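Local coordinates for flagellar basal body protein (Helicobacter pylori, PDB 5NPY) that probably builds the hook of the bacterial flagellum, the curved segment that joins the basal-body rod to the filament, at residues A[136-139]-A[140-144]; A[232-235]-A[236-240]; A[296-299]-A[300-303]. All coordinates share one frame; numbering follows the deposited sequence.

Interaction 1: A[136-139]-A[140-144]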
ATOM      1  N   LEU A 136      -7.056   9.734  36.119  1.00 54.39           N
ATOM      2  CA  LEU A 136      -6.120   9.132  37.065  1.00 57.15           C
ATOM      3  C   LEU A 136      -6.031  10.000  38.312  1.00 56.16           C
ATOM      4  O   LEU A 136      -5.813  11.211  38.221  1.00 60.74           O
ATOM      5  CB  LEU A 136      -4.730   8.966  36.446  1.00 54.13           C
ATOM      6  CG  LEU A 136      -4.584   8.281  35.086  1.00 51.40           C
ATOM      7  CD1 LEU A 136      -3.153   7.814  34.895  1.00 42.81           C
ATOM      8  CD2 LEU A 136      -5.560   7.121  34.936  1.00 55.28           C
ATOM      9  N   VAL A 137      -6.212   9.381  39.480  1.00 52.56           N
ATOM     10  CA  VAL A 137      -6.257  10.094  40.750  1.00 41.52           C
ATOM     11  C   VAL A 137      -5.507   9.291  41.799  1.00 46.47           C
ATOM     12  O   VAL A 137      -5.441   8.059  41.732  1.00 49.88           O
ATOM     13  CB  VAL A 137      -7.703  10.349  41.227  1.00 36.14           C
ATOM     14  CG1 VAL A 137      -8.401  11.377  40.332  1.00 31.13           C
ATOM     15  CG2 VAL A 137      -8.486   9.016  41.309  1.00 27.94           C
ATOM     16  N   THR A 138      -4.940  10.007  42.766  1.00 44.77           N
ATOM     17  CA  THR A 138      -4.387   9.426  43.985  1.00 47.83           C
ATOM     18  C   THR A 138      -5.549   9.059  44.915  1.00 48.87           C
ATOM     19  O   THR A 138      -6.727   9.257  44.592  1.00 41.64           O
ATOM     20  CB  THR A 138      -3.401  10.413  44.606  1.00 46.37           C
ATOM     21  OG1 THR A 138      -4.105  11.575  45.062  1.00 49.99           O
ATOM     22  CG2 THR A 138      -2.375  10.834  43.579  1.00 46.04           C
ATOM     23  N   PRO A 139      -5.274   8.470  46.088  1.00 48.33           N
ATOM     24  CA  PRO A 139      -6.380   8.245  47.039  1.00 58.26           C
ATOM     25  C   PRO A 139      -6.941   9.532  47.646  1.00 63.53           C
ATOM     26  O   PRO A 139      -8.089   9.525  48.108  1.00 71.88           O
ATOM     27  CB  PRO A 139      -5.754   7.337  48.108  1.00 56.43           C
ATOM     28  CG  PRO A 139      -4.582   6.700  47.434  1.00 50.97           C
ATOM     29  CD  PRO A 139      -4.056   7.753  46.506  1.00 45.90           C
ATOM     30  N   GLU A 140      -6.184  10.630  47.652  1.00 55.47           N
ATOM     31  CA  GLU A 140      -6.663  11.912  48.158  1.00 52.26           C
ATOM     32  C   GLU A 140      -7.403  12.719  47.104  1.00 57.53           C
ATOM     33  O   GLU A 140      -7.762  13.871  47.369  1.00 54.85           O
ATOM     34  CB  GLU A 140      -5.501  12.759  48.694  1.00 54.09           C
ATOM     35  CG  GLU A 140      -4.612  12.076  49.719  1.00 67.90           C
ATOM     36  CD  GLU A 140      -3.663  11.054  49.103  1.00 75.88           C
ATOM     37  OE1 GLU A 140      -3.773   9.856  49.463  1.00 74.81           O
ATOM     38  OE2 GLU A 140      -2.822  11.454  48.255  1.00 71.42           O
ATOM     39  N   GLY A 141      -7.596  12.163  45.908  1.00 66.91           N
ATOM     40  CA  GLY A 141      -8.290  12.853  44.839  1.00 64.36           C
ATOM     41  C   GLY A 141      -7.452  13.788  43.993  1.00 53.24           C
ATOM     42  O   GLY A 141      -8.020  14.542  43.201  1.00 48.48           O
ATOM     43  N   TYR A 142      -6.129  13.780  44.131  1.00 50.02           N
ATOM     44  CA  TYR A 142      -5.284  14.597  43.268  1.00 53.44           C
ATOM     45  C   TYR A 142      -5.071  13.908  41.923  1.00 51.30           C
ATOM     46  O   TYR A 142      -4.920  12.685  41.850  1.00 48.10           O
ATOM     47  CB  TYR A 142      -3.930  14.880  43.930  1.00 55.28           C
ATOM     48  CG  TYR A 142      -3.992  15.820  45.120  1.00 60.84           C
ATOM     49  CD1 TYR A 142      -4.289  17.170  44.951  1.00 57.15           C
ATOM     50  CD2 TYR A 142      -3.738  15.362  46.410  1.00 63.79           C
ATOM     51  CE1 TYR A 142      -4.342  18.032  46.034  1.00 59.38           C
ATOM     52  CE2 TYR A 142      -3.793  16.219  47.502  1.00 61.72           C
ATOM     53  CZ  TYR A 142      -4.095  17.552  47.306  1.00 58.40           C
ATOM     54  OH  TYR A 142      -4.144  18.405  48.380  1.00 52.61           O
ATOM     55  N   TYR A 143      -5.050  14.704  40.859  1.00 49.51           N
ATOM     56  CA  TYR A 143      -4.916  14.167  39.514  1.00 53.25           C
ATOM     57  C   TYR A 143      -3.454  13.938  39.170  1.00 49.62           C
ATOM     58  O   TYR A 143      -2.574  14.679  39.605  1.00 46.01           O
ATOM     59  CB  TYR A 143      -5.538  15.117  38.491  1.00 55.72           C
ATOM     60  CG  TYR A 143      -6.991  15.346  38.776  1.00 58.30           C
ATOM     61  CD1 TYR A 143      -7.905  14.322  38.642  1.00 59.80           C
ATOM     62  CD2 TYR A 143      -7.441  16.563  39.239  1.00 56.72           C
ATOM     63  CE1 TYR A 143      -9.235  14.515  38.925  1.00 62.59           C
ATOM     64  CE2 TYR A 143      -8.766  16.758  39.538  1.00 59.61           C
ATOM     65  CZ  TYR A 143      -9.658  15.737  39.368  1.00 63.78           C
ATOM     66  OH  TYR A 143     -10.982  15.945  39.652  1.00 73.47           O
ATOM     67  N   VAL A 144      -3.213  12.908  38.363  1.00 43.95           N
ATOM     68  CA  VAL A 144      -1.876  12.559  37.891  1.00 44.64           C
ATOM     69  C   VAL A 144      -1.562  13.361  36.629  1.00 48.69           C
ATOM     70  O   VAL A 144      -2.290  13.277  35.632  1.00 49.54           O
ATOM     71  CB  VAL A 144      -1.778  11.053  37.628  1.00 39.55           C
ATOM     72  CG1 VAL A 144      -0.359  10.672  37.224  1.00 35.99           C
ATOM     73  CG2 VAL A 144      -2.240  10.287  38.863  1.00 45.68           C
TER
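T138 and Y142 grip each other twice across a type I turn running from T138 to G141. T138 N donates to Y142 O (2.8 Å), and Y142 N returns a bond to T138 OG1 (3.1 Å). The return bond depends on the T138 torsion: with chi1 at 67° the hydroxyl lies between the backbone N and the carbonyl carbon, over the turn, where it also meets the edge of the Y142 ring. A weak bond from G141 N to T138 O (3.3 Å) closes the turn itself; G141, with its positive phi, forms with Y142 a G1 beta bulge opposite T138, so a type I turn plus G1 bulge closes this beta hairpin. At the V137-Y143 bridge, CG1 of V137 lies alongside the Y143 ring, 3.4 Å from Y143 CD1, and the two side chains point the same way. V144 N then bonds to L136 O at 3.1 Å, and CG2 of V144 packs on L136 CB, a buried apolar end to the hairpin. Beyond this shell, F121 meets the Y142 ring edge-to-face, while T138 reaches F128 and I99. The hairpin thus lies between strands 127-130 and 97-100: V137 bonds through its backbone to A129, Y143 to G100, and L136 and V144 both to L177.

Interaction 2: A[232-235]-A[236-240]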
ATOM      1  N   LEU A 232       3.208 -11.766 -24.707  1.00 31.56           N
ATOM      2  CA  LEU A 232       2.197 -12.783 -24.960  1.00 29.97           C
ATOM      3  C   LEU A 232       2.738 -14.166 -24.615  1.00 32.76           C
ATOM      4  O   LEU A 232       3.939 -14.357 -24.398  1.00 42.32           O
ATOM      5  CB  LEU A 232       1.748 -12.756 -26.421  1.00 20.45           C
ATOM      6  CG  LEU A 232       0.950 -11.528 -26.873  1.00 24.09           C
ATOM      7  CD1 LEU A 232       0.858 -11.563 -28.367  1.00 14.51           C
ATOM      8  CD2 LEU A 232      -0.440 -11.520 -26.240  1.00 14.48           C
ATOM      9  N   ALA A 233       1.832 -15.143 -24.601  1.00 35.15           N
ATOM     10  CA  ALA A 233       2.191 -16.547 -24.456  1.00 26.14           C
ATOM     11  C   ALA A 233       1.154 -17.369 -25.204  1.00 31.48           C
ATOM     12  O   ALA A 233       0.021 -16.921 -25.406  1.00 25.30           O
ATOM     13  CB  ALA A 233       2.272 -16.967 -22.973  1.00 16.50           C
ATOM     14  N   ASN A 234       1.540 -18.593 -25.602  1.00 30.92           N
ATOM     15  CA  ASN A 234       0.612 -19.465 -26.309  1.00 25.89           C
ATOM     16  C   ASN A 234      -0.245 -20.269 -25.326  1.00 24.79           C
ATOM     17  O   ASN A 234      -0.194 -20.083 -24.112  1.00 26.33           O
ATOM     18  CB  ASN A 234       1.337 -20.391 -27.292  1.00 29.55           C
ATOM     19  CG  ASN A 234       2.324 -21.351 -26.623  1.00 28.49           C
ATOM     20  OD1 ASN A 234       2.181 -21.739 -25.461  1.00 23.91           O
ATOM     21  ND2 ASN A 234       3.336 -21.750 -27.387  1.00 27.30           N
ATOM     22  N   ASP A 235      -1.027 -21.199 -25.873  1.00 28.54           N
ATOM     23  CA  ASP A 235      -2.022 -21.942 -25.108  1.00 41.96           C
ATOM     24  C   ASP A 235      -1.394 -22.868 -24.070  1.00 38.01           C
ATOM     25  O   ASP A 235      -2.029 -23.187 -23.057  1.00 38.50           O
ATOM     26  CB  ASP A 235      -2.891 -22.750 -26.067  1.00 53.85           C
ATOM     27  CG  ASP A 235      -4.170 -23.190 -25.438  1.00 60.57           C
ATOM     28  OD1 ASP A 235      -4.559 -24.366 -25.630  1.00 69.03           O
ATOM     29  OD2 ASP A 235      -4.777 -22.344 -24.749  1.00 54.46           O
ATOM     30  N   ASP A 236      -0.172 -23.329 -24.302  1.00 26.70           N
ATOM     31  CA  ASP A 236       0.539 -24.133 -23.320  1.00 34.60           C
ATOM     32  C   ASP A 236       1.413 -23.276 -22.404  1.00 39.40           C
ATOM     33  O   ASP A 236       2.302 -23.810 -21.718  1.00 26.88           O
ATOM     34  CB  ASP A 236       1.356 -25.218 -24.031  1.00 38.97           C
ATOM     35  CG  ASP A 236       0.520 -26.011 -25.050  1.00 47.50           C
ATOM     36  OD1 ASP A 236       1.041 -26.319 -26.148  1.00 38.52           O
ATOM     37  OD2 ASP A 236      -0.664 -26.314 -24.754  1.00 58.39           O
ATOM     38  N   ASN A 237       1.168 -21.957 -22.382  1.00 34.65           N
ATOM     39  CA  ASN A 237       1.733 -20.986 -21.443  1.00 29.26           C
ATOM     40  C   ASN A 237       3.201 -20.677 -21.710  1.00 25.26           C
ATOM     41  O   ASN A 237       3.877 -20.086 -20.865  1.00 30.77           O
ATOM     42  CB  ASN A 237       1.541 -21.426 -19.987  1.00 26.25           C
ATOM     43  CG  ASN A 237       0.085 -21.355 -19.563  1.00 32.65           C
ATOM     44  OD1 ASN A 237      -0.782 -21.061 -20.377  1.00 34.99           O
ATOM     45  ND2 ASN A 237      -0.186 -21.616 -18.293  1.00 40.12           N
ATOM     46  N   GLU A 238       3.705 -21.035 -22.863  1.00 29.18           N
ATOM     47  CA  GLU A 238       5.065 -20.693 -23.210  1.00 30.13           C
ATOM     48  C   GLU A 238       5.113 -19.244 -23.676  1.00 36.71           C
ATOM     49  O   GLU A 238       4.370 -18.876 -24.600  1.00 32.05           O
ATOM     50  CB  GLU A 238       5.564 -21.605 -24.309  1.00 35.23           C
ATOM     51  CG  GLU A 238       5.258 -23.069 -24.092  1.00 44.98           C
ATOM     52  CD  GLU A 238       5.730 -23.900 -25.263  1.00 46.17           C
ATOM     53  OE1 GLU A 238       5.059 -23.860 -26.319  1.00 34.97           O
ATOM     54  OE2 GLU A 238       6.785 -24.562 -25.135  1.00 50.62           O
ATOM     55  N   PRO A 239       5.943 -18.396 -23.071  1.00 31.88           N
ATOM     56  CA  PRO A 239       6.154 -17.054 -23.625  1.00 28.86           C
ATOM     57  C   PRO A 239       6.509 -17.147 -25.103  1.00 33.97           C
ATOM     58  O   PRO A 239       7.171 -18.098 -25.546  1.00 30.72           O
ATOM     59  CB  PRO A 239       7.323 -16.511 -22.798  1.00 26.17           C
ATOM     60  CG  PRO A 239       7.953 -17.701 -22.184  1.00 36.19           C
ATOM     61  CD  PRO A 239       6.856 -18.686 -21.958  1.00 23.81           C
ATOM     62  N   ILE A 240       6.031 -16.172 -25.879  1.00 16.80           N
ATOM     63  CA  ILE A 240       6.386 -16.144 -27.293  1.00 21.83           C
ATOM     64  C   ILE A 240       7.885 -15.911 -27.466  1.00 28.26           C
ATOM     65  O   ILE A 240       8.499 -16.419 -28.417  1.00 25.77           O
ATOM     66  CB  ILE A 240       5.552 -15.079 -28.029  1.00 23.56           C
ATOM     67  CG1 ILE A 240       4.060 -15.409 -27.893  1.00 23.37           C
ATOM     68  CG2 ILE A 240       5.978 -14.979 -29.481  1.00 19.62           C
ATOM     69  CD1 ILE A 240       3.676 -16.732 -28.512  1.00 25.58           C
TER
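This is a tight local hairpin-like turn in the loop between helix 221-226 and strand 247-252, braced by the side chain of N234. A type I turn spans N234 to N237, closed by N237 N donating to N234 O (2.9 Å). A chi1 of 62° folds the N234 amide back over the turn. There OD1 accepts E238 N at 3.1 Å, the donor standing above the amide plane, and takes a weaker bond from D236 N. The other end of the amide, ND2, reaches the E238 carboxylate: OE1 is met on its anti side at 2.9 Å, nearly straight (169°) and close to the amide plane. Since ND2 also bonds K331 O, both ends of this buried amide are satisfied and its rotation is fixed. E238 O accepts N234 N (3.0 Å), so the pair is joined through backbone and side chain alike. Past the A233-P239 bridge, I240 N bonds L232 O (3.1 Å) and I240 CG1 packs on L232 CB at 3.8 Å. I240 also rests on helix 327-332, and L232 on strand 346-364, whose K353 donates from NZ to N237 OD1 and to D235 O. The arrangement is a type I turn with a G1-type bulge, N237 (phi 73°) and E238 lying opposite N234, and an Asx turn closed by the weak D236 N to N234 OD1 bond is built into it.

Interaction 3: A[296-299]-A[300-303]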
ATOM      1  N   LEU A 296      -7.487 -10.752 -35.583  1.00 22.12           N
ATOM      2  CA  LEU A 296      -7.928 -11.318 -34.311  1.00 28.88           C
ATOM      3  C   LEU A 296      -9.344 -11.882 -34.460  1.00 40.69           C
ATOM      4  O   LEU A 296     -10.263 -11.155 -34.863  1.00 37.53           O
ATOM      5  CB  LEU A 296      -7.896 -10.255 -33.219  1.00 23.15           C
ATOM      6  CG  LEU A 296      -8.242 -10.754 -31.818  1.00 28.87           C
ATOM      7  CD1 LEU A 296      -7.147 -11.644 -31.320  1.00 25.79           C
ATOM      8  CD2 LEU A 296      -8.467  -9.583 -30.884  1.00 36.09           C
ATOM      9  N   ILE A 297      -9.525 -13.169 -34.126  1.00 37.86           N
ATOM     10  CA  ILE A 297     -10.821 -13.840 -34.234  1.00 38.51           C
ATOM     11  C   ILE A 297     -11.151 -14.599 -32.945  1.00 33.86           C
ATOM     12  O   ILE A 297     -10.281 -14.943 -32.142  1.00 28.28           O
ATOM     13  CB  ILE A 297     -10.887 -14.815 -35.439  1.00 34.95           C
ATOM     14  CG1 ILE A 297      -9.775 -15.861 -35.350  1.00 31.20           C
ATOM     15  CG2 ILE A 297     -10.798 -14.083 -36.761  1.00 27.51           C
ATOM     16  CD1 ILE A 297     -10.146 -17.192 -35.931  1.00 30.83           C
ATOM     17  N   LYS A 298     -12.436 -14.876 -32.761  1.00 37.73           N
ATOM     18  CA  LYS A 298     -12.872 -15.728 -31.662  1.00 35.66           C
ATOM     19  C   LYS A 298     -12.845 -17.176 -32.115  1.00 39.98           C
ATOM     20  O   LYS A 298     -13.267 -17.497 -33.227  1.00 48.66           O
ATOM     21  CB  LYS A 298     -14.279 -15.370 -31.196  1.00 27.38           C
ATOM     22  CG  LYS A 298     -14.461 -13.982 -30.650  1.00 21.00           C
ATOM     23  CD  LYS A 298     -15.930 -13.807 -30.292  1.00 24.46           C
ATOM     24  CE  LYS A 298     -16.187 -12.597 -29.429  1.00 29.53           C
ATOM     25  NZ  LYS A 298     -17.648 -12.482 -29.102  1.00 34.03           N
ATOM     26  N   SER A 299     -12.335 -18.048 -31.246  1.00 42.10           N
ATOM     27  CA  SER A 299     -12.263 -19.471 -31.548  1.00 39.87           C
ATOM     28  C   SER A 299     -13.638 -20.117 -31.627  1.00 40.67           C
ATOM     29  O   SER A 299     -13.765 -21.213 -32.186  1.00 35.98           O
ATOM     30  CB  SER A 299     -11.439 -20.182 -30.481  1.00 26.18           C
ATOM     31  OG  SER A 299     -12.016 -19.953 -29.209  1.00 27.21           O
ATOM     32  N   GLU A 300     -14.648 -19.470 -31.050  1.00 41.81           N
ATOM     33  CA  GLU A 300     -16.042 -19.913 -31.068  1.00 47.26           C
ATOM     34  C   GLU A 300     -16.851 -18.621 -31.166  1.00 41.24           C
ATOM     35  O   GLU A 300     -17.036 -17.926 -30.164  1.00 34.74           O
ATOM     36  CB  GLU A 300     -16.370 -20.716 -29.816  1.00 49.88           C
ATOM     37  CG  GLU A 300     -17.842 -20.869 -29.497  1.00 69.52           C
ATOM     38  CD  GLU A 300     -18.063 -21.329 -28.061  1.00 80.99           C
ATOM     39  OE1 GLU A 300     -17.054 -21.540 -27.351  1.00 81.05           O
ATOM     40  OE2 GLU A 300     -19.236 -21.464 -27.639  1.00 85.67           O
ATOM     41  N   LYS A 301     -17.286 -18.274 -32.383  1.00 45.79           N
ATOM     42  CA  LYS A 301     -17.661 -16.888 -32.654  1.00 55.32           C
ATOM     43  C   LYS A 301     -19.033 -16.512 -32.108  1.00 62.24           C
ATOM     44  O   LYS A 301     -19.344 -15.320 -32.012  1.00 64.88           O
ATOM     45  CB  LYS A 301     -17.579 -16.590 -34.155  1.00 56.20           C
ATOM     46  CG  LYS A 301     -16.911 -15.215 -34.463  1.00 64.17           C
ATOM     47  CD  LYS A 301     -15.365 -15.317 -34.596  1.00 59.78           C
ATOM     48  CE  LYS A 301     -14.679 -13.962 -34.874  1.00 45.20           C
ATOM     49  NZ  LYS A 301     -14.843 -12.883 -33.855  1.00 38.97           N
ATOM     50  N   ASP A 302     -19.855 -17.480 -31.733  1.00 63.01           N
ATOM     51  CA  ASP A 302     -21.090 -17.137 -31.048  1.00 72.10           C
ATOM     52  C   ASP A 302     -20.903 -17.006 -29.549  1.00 64.05           C
ATOM     53  O   ASP A 302     -21.788 -16.462 -28.877  1.00 68.66           O
ATOM     54  CB  ASP A 302     -22.169 -18.173 -31.355  1.00 87.27           C
ATOM     55  CG  ASP A 302     -22.245 -18.489 -32.828  1.00 99.68           C
ATOM     56  OD1 ASP A 302     -23.135 -17.936 -33.510  1.00102.05           O
ATOM     57  OD2 ASP A 302     -21.396 -19.275 -33.305  1.00105.22           O
ATOM     58  N   ALA A 303     -19.778 -17.478 -29.016  1.00 44.71           N
ATOM     59  CA  ALA A 303     -19.487 -17.271 -27.607  1.00 40.83           C
ATOM     60  C   ALA A 303     -19.223 -15.799 -27.331  1.00 37.28           C
ATOM     61  O   ALA A 303     -18.619 -15.096 -28.147  1.00 40.10           O
ATOM     62  CB  ALA A 303     -18.283 -18.098 -27.161  1.00 36.96           C
TER
HETATM   63  O   HOH W   1     -13.034 -11.390 -35.745  1.00 40.69           O
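From K298, at the end of strand 293-298, the chain bends through S299 so that K301 comes back to 5.0 Å, CA to CA, from K298. A type I turn then runs from E300 to A303, held by A303 N donating to E300 O at 3.0 Å. The K298 side chain runs extended from CG and bridges the bend: its NZ gives a 2.9 Å bond to A303 O, in the carbonyl plane, and also bonds K304 O and G217 O. K301 crosses it at about a right angle. Bent at chi2 (88°) and again at chi4 (61°), it folds back over the strand end, so that K301 CE lies 3.2 Å from K298 N; CE also meets I297 CB, and NZ meets K298 CG. A water carries the K301 ammonium on to the strand, accepting from NZ (3.0 Å) and donating to L296 O. S299 OG bonds P307 O, just ahead of strand 308-313. K298 NZ and K301 NZ stay 5.5 Å apart, K298 NZ held by backbone carbonyls and K301 NZ by the water. This surface bend is therefore fastened by lysine to main chain, without a carboxylate across the contact, and the two positive charges would be expected to repel mildly.

In the fold
Following the chain, interaction 1 comes first, reversing the backbone between strands 136-137 and 143-148 within the range assigned to the hook protein D1 domain. Interactions 2 and 3 follow far away, on the other side of the chain's centre, about 74 and 80 Å from interaction 1, centre to centre. The three run in series, each closing before the next opens, so none nests or crosses. Interaction 2 reverses the loop between helix 221-226 and strand 247-252, against helix 327-332 and strand 346-364. Interaction 3 begins the connection from strand 293-298 to strand 308-313. These two are neighbours, their nearest atoms about 8 Å apart, without touching.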